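Side-chain contacts in enoyl-CoA hydratase/isomerase family protein (Mycobacterium tuberculosis, PDB 4FN7), which probably acts as an enoyl-CoA hydratase or isomerase of the crotonase superfamily, working on unsaturated acyl-CoA thioesters in lipid metabolism: residues 3-8 with 35-40; 39-44 with 90-95; 48-53 with 186-191. One frame throughout, in Å; residues are numbered along the deposited sequence. Where two conformers were deposited one is given.

From the N terminus, contact 1 closes the first loop, bringing helix 28-44 back against edge strand 5-10 after the chain has formed strand 13-18. Contact 2 begins where contact 1 ends, sharing Asp39 and Asn40, and joins the C-terminal part of that helix to the segment between helix 73-90 and strand 96-100. Contact 3 opens on strand 48-52, within the loop of contact 2, and closes far later on helix 184-195, so these two cross, whereas contacts 1 and 3 follow in series. Leu49 packs on Ala41 and Tyr92 of contact 2, while Val50 faces helix 184-195; the two helices thus lie on opposite faces of the main sheet.

Contact 1 (3-8 with 35-40)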
# COMPACT_ATOMS: atom_id res chain seq x y z
N ASP A 3 18.41 7.33 34.40
CA ASP A 3 19.07 7.40 33.11
C ASP A 3 18.33 6.51 32.14
O ASP A 3 18.70 5.35 31.94
CB ASP A 3 20.53 6.96 33.23
CG ASP A 3 21.35 7.91 34.09
OD1 ASP A 3 21.71 8.99 33.59
OD2 ASP A 3 21.61 7.58 35.26
N PRO A 4 17.25 7.04 31.56
CA PRO A 4 16.32 6.21 30.79
C PRO A 4 16.83 5.75 29.43
O PRO A 4 16.20 4.88 28.84
CB PRO A 4 15.10 7.13 30.63
CG PRO A 4 15.67 8.51 30.70
CD PRO A 4 16.78 8.43 31.70
N VAL A 5 17.94 6.31 28.95
CA VAL A 5 18.51 5.87 27.69
C VAL A 5 20.00 5.60 27.83
O VAL A 5 20.73 6.41 28.41
CB VAL A 5 18.31 6.91 26.58
CG1 VAL A 5 19.01 6.48 25.30
CG2 VAL A 5 16.83 7.13 26.33
N SER A 6 20.46 4.47 27.31
CA SER A 6 21.89 4.21 27.26
C SER A 6 22.38 4.31 25.82
O SER A 6 21.64 4.00 24.88
CB SER A 6 22.22 2.83 27.83
OG SER A 6 21.69 1.81 27.01
N TYR A 7 23.62 4.76 25.67
CA TYR A 7 24.27 4.88 24.37
C TYR A 7 25.57 4.10 24.40
O TYR A 7 26.41 4.33 25.28
CB TYR A 7 24.56 6.34 24.05
CG TYR A 7 25.39 6.50 22.80
CD1 TYR A 7 24.80 6.52 21.55
CD2 TYR A 7 26.78 6.64 22.87
CE1 TYR A 7 25.55 6.66 20.41
CE2 TYR A 7 27.54 6.78 21.72
CZ TYR A 7 26.91 6.79 20.49
OH TYR A 7 27.64 6.93 19.34
N THR A 8 25.75 3.20 23.44
CA THR A 8 26.94 2.38 23.36
C THR A 8 27.38 2.27 21.91
O THR A 8 26.63 1.81 21.06
CB THR A 8 26.68 0.97 23.90
OG1 THR A 8 26.03 1.05 25.17
CG2 THR A 8 27.98 0.19 24.04
N ASN A 35 17.18 12.20 22.23
CA ASN A 35 17.84 13.20 21.40
C ASN A 35 19.33 13.33 21.72
O ASN A 35 20.15 13.48 20.82
CB ASN A 35 17.14 14.56 21.51
CG ASN A 35 15.97 14.68 20.56
OD1 ASN A 35 16.12 14.45 19.35
ND2 ASN A 35 14.82 15.06 21.08
N ALA A 36 19.67 13.27 23.01
CA ALA A 36 21.07 13.33 23.43
C ALA A 36 21.85 12.12 22.91
O ALA A 36 23.00 12.24 22.50
CB ALA A 36 21.17 13.42 24.95
N ALA A 37 21.21 10.95 22.92
CA ALA A 37 21.86 9.74 22.44
C ALA A 37 22.09 9.81 20.94
O ALA A 37 23.14 9.38 20.44
CB ALA A 37 21.03 8.52 22.80
N ILE A 38 21.11 10.32 20.20
CA ILE A 38 21.29 10.45 18.76
C ILE A 38 22.36 11.52 18.47
O ILE A 38 23.14 11.37 17.53
CB ILE A 38 19.96 10.76 18.01
CG1 ILE A 38 18.92 9.67 18.33
CG2 ILE A 38 20.20 10.87 16.50
CD1 ILE A 38 17.49 10.06 17.97
N ASP A 39 22.42 12.57 19.29
CA ASP A 39 23.52 13.54 19.18
C ASP A 39 24.87 12.83 19.30
O ASP A 39 25.80 13.14 18.55
CB ASP A 39 23.45 14.63 20.26
CG ASP A 39 22.26 15.55 20.13
OD1 ASP A 39 21.57 15.57 19.08
OD2 ASP A 39 22.02 16.30 21.10
N ASN A 40 25.00 11.91 20.26
CA ASN A 40 26.23 11.14 20.40
C ASN A 40 26.54 10.36 19.12
O ASN A 40 27.69 10.32 18.67
CB ASN A 40 26.16 10.14 21.56
CG ASN A 40 26.13 10.81 22.91
OD1 ASN A 40 26.52 11.97 23.06
ND2 ASN A 40 25.66 10.08 23.92
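Ala37 presents its methyl group to the inward-facing side chains of strand 5-8: its CB lies 3.8 Å from Val5 CG1 and 4.3 Å from Tyr7 CB. Val5 CG1, anti to the backbone nitrogen (chi1 176°), is carried forward along the strand to meet this methyl. The carbonyl of Ala37 also borders the tyrosine, Ala37 O coming within 3.5 Å of Tyr7 CD1 in an oblique approach. With only a methyl at Ala37, strand and helix approach to 8.5 Å between the axes of their segments, which run almost parallel, at 6°. One residue on, Ile38 turns away from the strand and packs on Leu85, Arg88 and Leu89 of helix 73-90. Asp39 likewise sends its carboxylate away, to a salt bridge with Arg88.

Asn40, a turn after Ala37, returns to the contact. Asn40 CB sits over the middle of the Tyr7 ring, 3.5 Å from the centroid, in a CH-pi contact directed almost straight down onto the face. The amide beyond it is steeply inclined to the ring, the two planes being 66° apart, and Asn40 ND2 lies 3.8 Å from Tyr7 CG, above the ring plane but beyond the rim, on the side of Tyr7 CB. Asn40 OD1 is taken by Arg43 NH2, which restrains the amide's rotation. At the far end of the ring, Tyr7 OH passes Asn40 O at 3.5 Å, but its hydrogen bond is made to Asp44 OD2, four residues further along the chain.

Strand 5-10 is the outermost strand of the main sheet within this chain and hydrogen-bonds to strand 13-18, whose Ile16 touches both Val5 and Ala37. Helix 28-44 therefore packs between this edge of the main sheet of the crotonase fold and helix 73-90, which Asn35 and Ile38 meet through Leu85.

Contact 2 (39-44 with 90-95); sequences DNADRD and LSYPKP
Tyr92 OH donates a 2.7 Å hydrogen bond to Asp42 OD1, linking helix 28-44 of the crotonase fold to the connection that leads from helix 73-90 into strand 96-100. With Tyr92 CG anti to the backbone nitrogen (chi1 -158°), the phenol is carried across to Asp42. The hydroxyl meets the oxygen nearly in line with its C-O bond, and carboxylate and ring are almost coplanar, their planes 13° apart. Asp42 OD1 lies at the ring edge, near its plane, 3.2 Å from Tyr92 CE1. Next to this bond, Ala41 CB packs against the phenol oxygen at 3.6 Å.

A water forms the next layer. It donates to Tyr92 OH and to Ala41 O, and accepts from Lys94 NZ, so the phenol both gives and receives a hydrogen bond while the lysine, its ammonium 6.4 Å from Asp42 OD1, is tied to the helix indirectly.

Groups further out hold these partners: Arg88 forms a salt bridge with Asp42 OD2, the oxygen that Tyr92 does not use, while the carboxylate of Asp45 and the carbonyl Val46 O bind Lys94 NZ. The ring is flanked by its successor: Pro93 CD stands 3.5 Å above the plane of Tyr92, displaced toward the rim.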
# COMPACT_ATOMS: atom_id res chain seq x y z
N ASP A 39 22.42 12.57 19.29
CA ASP A 39 23.52 13.54 19.18
C ASP A 39 24.87 12.83 19.30
O ASP A 39 25.80 13.14 18.55
CB ASP A 39 23.45 14.63 20.26
CG ASP A 39 22.26 15.55 20.13
OD1 ASP A 39 21.57 15.57 19.08
OD2 ASP A 39 22.02 16.30 21.10
N ASN A 40 25.00 11.91 20.26
CA ASN A 40 26.23 11.14 20.40
C ASN A 40 26.54 10.36 19.12
O ASN A 40 27.69 10.32 18.67
CB ASN A 40 26.16 10.14 21.56
CG ASN A 40 26.13 10.81 22.91
OD1 ASN A 40 26.52 11.97 23.06
ND2 ASN A 40 25.66 10.08 23.92
N ALA A 41 25.52 9.73 18.56
CA ALA A 41 25.68 8.98 17.33
C ALA A 41 26.13 9.89 16.20
O ALA A 41 26.95 9.49 15.37
CB ALA A 41 24.37 8.28 16.96
N ASP A 42 25.60 11.10 16.16
CA ASP A 42 26.04 12.10 15.19
C ASP A 42 27.52 12.41 15.36
O ASP A 42 28.29 12.42 14.39
CB ASP A 42 25.23 13.40 15.31
CG ASP A 42 23.80 13.27 14.82
OD1 ASP A 42 23.45 12.26 14.17
OD2 ASP A 42 23.02 14.22 15.06
N ARG A 43 27.92 12.69 16.60
CA ARG A 43 29.31 13.04 16.87
C ARG A 43 30.25 11.88 16.55
O ARG A 43 31.35 12.08 16.04
CB ARG A 43 29.45 13.50 18.33
CG ARG A 43 28.87 14.89 18.58
CD ARG A 43 29.09 15.42 20.00
NE ARG A 43 28.18 14.86 20.99
CZ ARG A 43 27.04 15.41 21.40
NH1 ARG A 43 26.62 16.57 20.91
NH2 ARG A 43 26.30 14.79 22.32
N ASP A 44 29.81 10.66 16.85
CA ASP A 44 30.64 9.48 16.61
C ASP A 44 30.62 9.06 15.14
O ASP A 44 31.43 8.23 14.72
CB ASP A 44 30.21 8.32 17.51
CG ASP A 44 30.64 8.49 18.95
OD1 ASP A 44 31.51 9.35 19.23
OD2 ASP A 44 30.13 7.76 19.82
N LEU A 90 13.35 9.46 10.68
CA LEU A 90 12.96 9.15 9.30
C LEU A 90 13.89 9.80 8.29
O LEU A 90 14.04 9.31 7.17
CB LEU A 90 11.52 9.59 9.04
CG LEU A 90 10.42 8.64 9.51
CD1 LEU A 90 9.06 9.31 9.47
CD2 LEU A 90 10.41 7.34 8.72
N SER A 91 14.52 10.91 8.68
CA SER A 91 15.42 11.60 7.77
C SER A 91 16.89 11.31 8.09
O SER A 91 17.79 11.86 7.45
CB SER A 91 15.16 13.10 7.80
OG SER A 91 15.40 13.64 9.09
N TYR A 92 17.13 10.42 9.04
CA TYR A 92 18.48 10.16 9.52
C TYR A 92 19.39 9.66 8.39
O TYR A 92 19.00 8.78 7.64
CB TYR A 92 18.45 9.17 10.69
CG TYR A 92 19.68 9.27 11.55
CD1 TYR A 92 19.89 10.38 12.36
CD2 TYR A 92 20.66 8.28 11.52
CE1 TYR A 92 21.03 10.50 13.13
CE2 TYR A 92 21.80 8.40 12.29
CZ TYR A 92 21.98 9.51 13.09
OH TYR A 92 23.12 9.62 13.85
N PRO A 93 20.61 10.22 8.28
CA PRO A 93 21.44 9.87 7.12
C PRO A 93 22.10 8.49 7.19
O PRO A 93 22.77 8.11 6.23
CB PRO A 93 22.50 10.98 7.10
CG PRO A 93 22.57 11.46 8.49
CD PRO A 93 21.19 11.31 9.08
N LYS A 94 21.93 7.77 8.29
CA LYS A 94 22.46 6.42 8.42
C LYS A 94 21.30 5.45 8.58
O LYS A 94 20.23 5.85 9.05
CB LYS A 94 23.36 6.31 9.65
CG LYS A 94 24.33 7.46 9.83
CD LYS A 94 25.39 7.51 8.74
CE LYS A 94 26.31 8.71 8.92
NZ LYS A 94 26.98 8.71 10.24
N PRO A 95 21.50 4.18 8.21
CA PRO A 95 20.42 3.22 8.45
C PRO A 95 20.06 3.14 9.94
O PRO A 95 20.94 3.19 10.80
CB PRO A 95 21.01 1.90 7.97
CG PRO A 95 22.02 2.29 6.93
CD PRO A 95 22.62 3.58 7.46
O HOH W 1 25.69 9.23 12.72

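Contact 3 (48-53 with 186-191); sequences ALVITG and SRAEEA
Val50 points toward helix 186-191, and its two methyls meet different parts of Ala188 and Glu189. A chi1 of 173° places CG1 anti to the main-chain nitrogen and turns it to Ala188, with 4.1 Å between Val50 CG1 and Ala188 CB. The other branch is directed at the helix backbone: Val50 CG2 is 3.9 Å from both Ala188 O and Glu189 CA, and 4.1 Å from Glu189 CG. Contact with Glu189 is thus confined to the base of its side chain and the main chain, and the valine meets an apolar part of an otherwise acidic residue.

This contact is part of the packing of helix 184-195 on the main sheet of the crotonase fold: Ala188 reaches on to Val97 and Ala99 of strand 96-100, while Glu189 passes over Ile13 and Val15 of strand 13-18. The helix therefore spans three neighbouring parallel strands, with Val50 on the middle one.

From its CG the Glu189 chain runs out extended, in one of its two conformers, and its carboxylate ends in a salt bridge with Lys10. A second ion pair occupies another side of the helix, where Glu190 points away from the strand. Arg187 NH1 reaches Glu190 OE1 at 2.9 Å on the anti side of the carboxylate, 33° out of its plane, and Ala191 CB lies 4.0 Å above the Arg187 guanidinium plane, toward its rim.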
# COMPACT_ATOMS: atom_id res chain seq x y z
N ALA A 48 25.52 2.94 11.47
CA ALA A 48 24.09 2.67 11.60
C ALA A 48 23.68 2.77 13.06
O ALA A 48 24.53 2.70 13.96
CB ALA A 48 23.74 1.30 11.03
N LEU A 49 22.38 2.97 13.29
CA LEU A 49 21.83 3.02 14.64
C LEU A 49 20.97 1.80 14.88
O LEU A 49 20.25 1.36 13.98
CB LEU A 49 20.89 4.22 14.83
CG LEU A 49 21.25 5.66 14.55
CD1 LEU A 49 20.14 6.54 15.10
CD2 LEU A 49 22.56 6.00 15.20
N VAL A 50 21.02 1.30 16.11
CA VAL A 50 20.05 0.36 16.61
C VAL A 50 19.38 1.00 17.81
O VAL A 50 20.05 1.50 18.71
CB VAL A 50 20.71 -0.95 17.06
CG1 VAL A 50 19.68 -1.85 17.75
CG2 VAL A 50 21.35 -1.65 15.88
N ILE A 51 18.05 1.02 17.80
CA ILE A 51 17.28 1.53 18.93
C ILE A 51 16.46 0.38 19.51
O ILE A 51 15.72 -0.29 18.78
CB ILE A 51 16.37 2.71 18.53
CG1 ILE A 51 17.24 3.90 18.11
CG2 ILE A 51 15.45 3.09 19.68
CD1 ILE A 51 16.47 5.01 17.42
N THR A 52 16.58 0.16 20.82
CA THR A 52 15.88 -0.93 21.48
C THR A 52 15.01 -0.42 22.61
O THR A 52 15.17 0.71 23.06
CB THR A 52 16.86 -1.96 22.11
OG1 THR A 52 17.20 -1.57 23.45
CG2 THR A 52 18.15 -2.09 21.28
N GLY A 53 14.08 -1.27 23.06
CA GLY A 53 13.37 -1.04 24.30
C GLY A 53 14.01 -1.82 25.43
O GLY A 53 15.23 -2.09 25.42
N SER A 186 20.16 -8.98 18.97
CA SER A 186 21.35 -9.39 18.22
C SER A 186 21.07 -9.39 16.72
O SER A 186 21.94 -9.03 15.92
CB SER A 186 21.88 -10.74 18.71
OG SER A 186 20.91 -11.76 18.56
N ARG A 187 19.86 -9.77 16.33
CA ARG A 187 19.50 -9.75 14.92
C ARG A 187 19.42 -8.30 14.41
O ARG A 187 19.88 -8.01 13.31
CB ARG A 187 18.18 -10.49 14.69
CG ARG A 187 17.67 -10.40 13.28
CD ARG A 187 18.66 -10.94 12.25
NE ARG A 187 18.19 -10.55 10.93
CZ ARG A 187 18.97 -10.15 9.93
NH1 ARG A 187 20.29 -10.13 10.07
NH2 ARG A 187 18.42 -9.80 8.78
N ALA A 188 18.85 -7.41 15.21
CA ALA A 188 18.83 -5.99 14.86
C ALA A 188 20.25 -5.46 14.65
O ALA A 188 20.50 -4.72 13.70
CB ALA A 188 18.10 -5.17 15.93
N GLU A 189 21.18 -5.83 15.53
CA GLU A 189 22.56 -5.38 15.41
C GLU A 189 23.23 -5.96 14.17
O GLU A 189 23.98 -5.27 13.49
CB GLU A 189 23.33 -5.72 16.69
CG GLU A 189 22.90 -4.86 17.87
CD GLU A 189 23.37 -5.39 19.20
OE1 GLU A 189 23.83 -6.55 19.25
OE2 GLU A 189 23.26 -4.65 20.20
N GLU A 190 22.96 -7.23 13.89
CA GLU A 190 23.48 -7.88 12.69
C GLU A 190 22.99 -7.15 11.44
O GLU A 190 23.77 -6.86 10.53
CB GLU A 190 23.06 -9.36 12.65
CG GLU A 190 23.66 -10.15 11.51
CD GLU A 190 23.24 -11.61 11.54
OE1 GLU A 190 22.02 -11.88 11.59
OE2 GLU A 190 24.13 -12.48 11.52
N ALA A 191 21.70 -6.85 11.40
CA ALA A 191 21.11 -6.16 10.26
C ALA A 191 21.73 -4.76 10.11
O ALA A 191 22.07 -4.35 9.01
CB ALA A 191 19.60 -6.07 10.41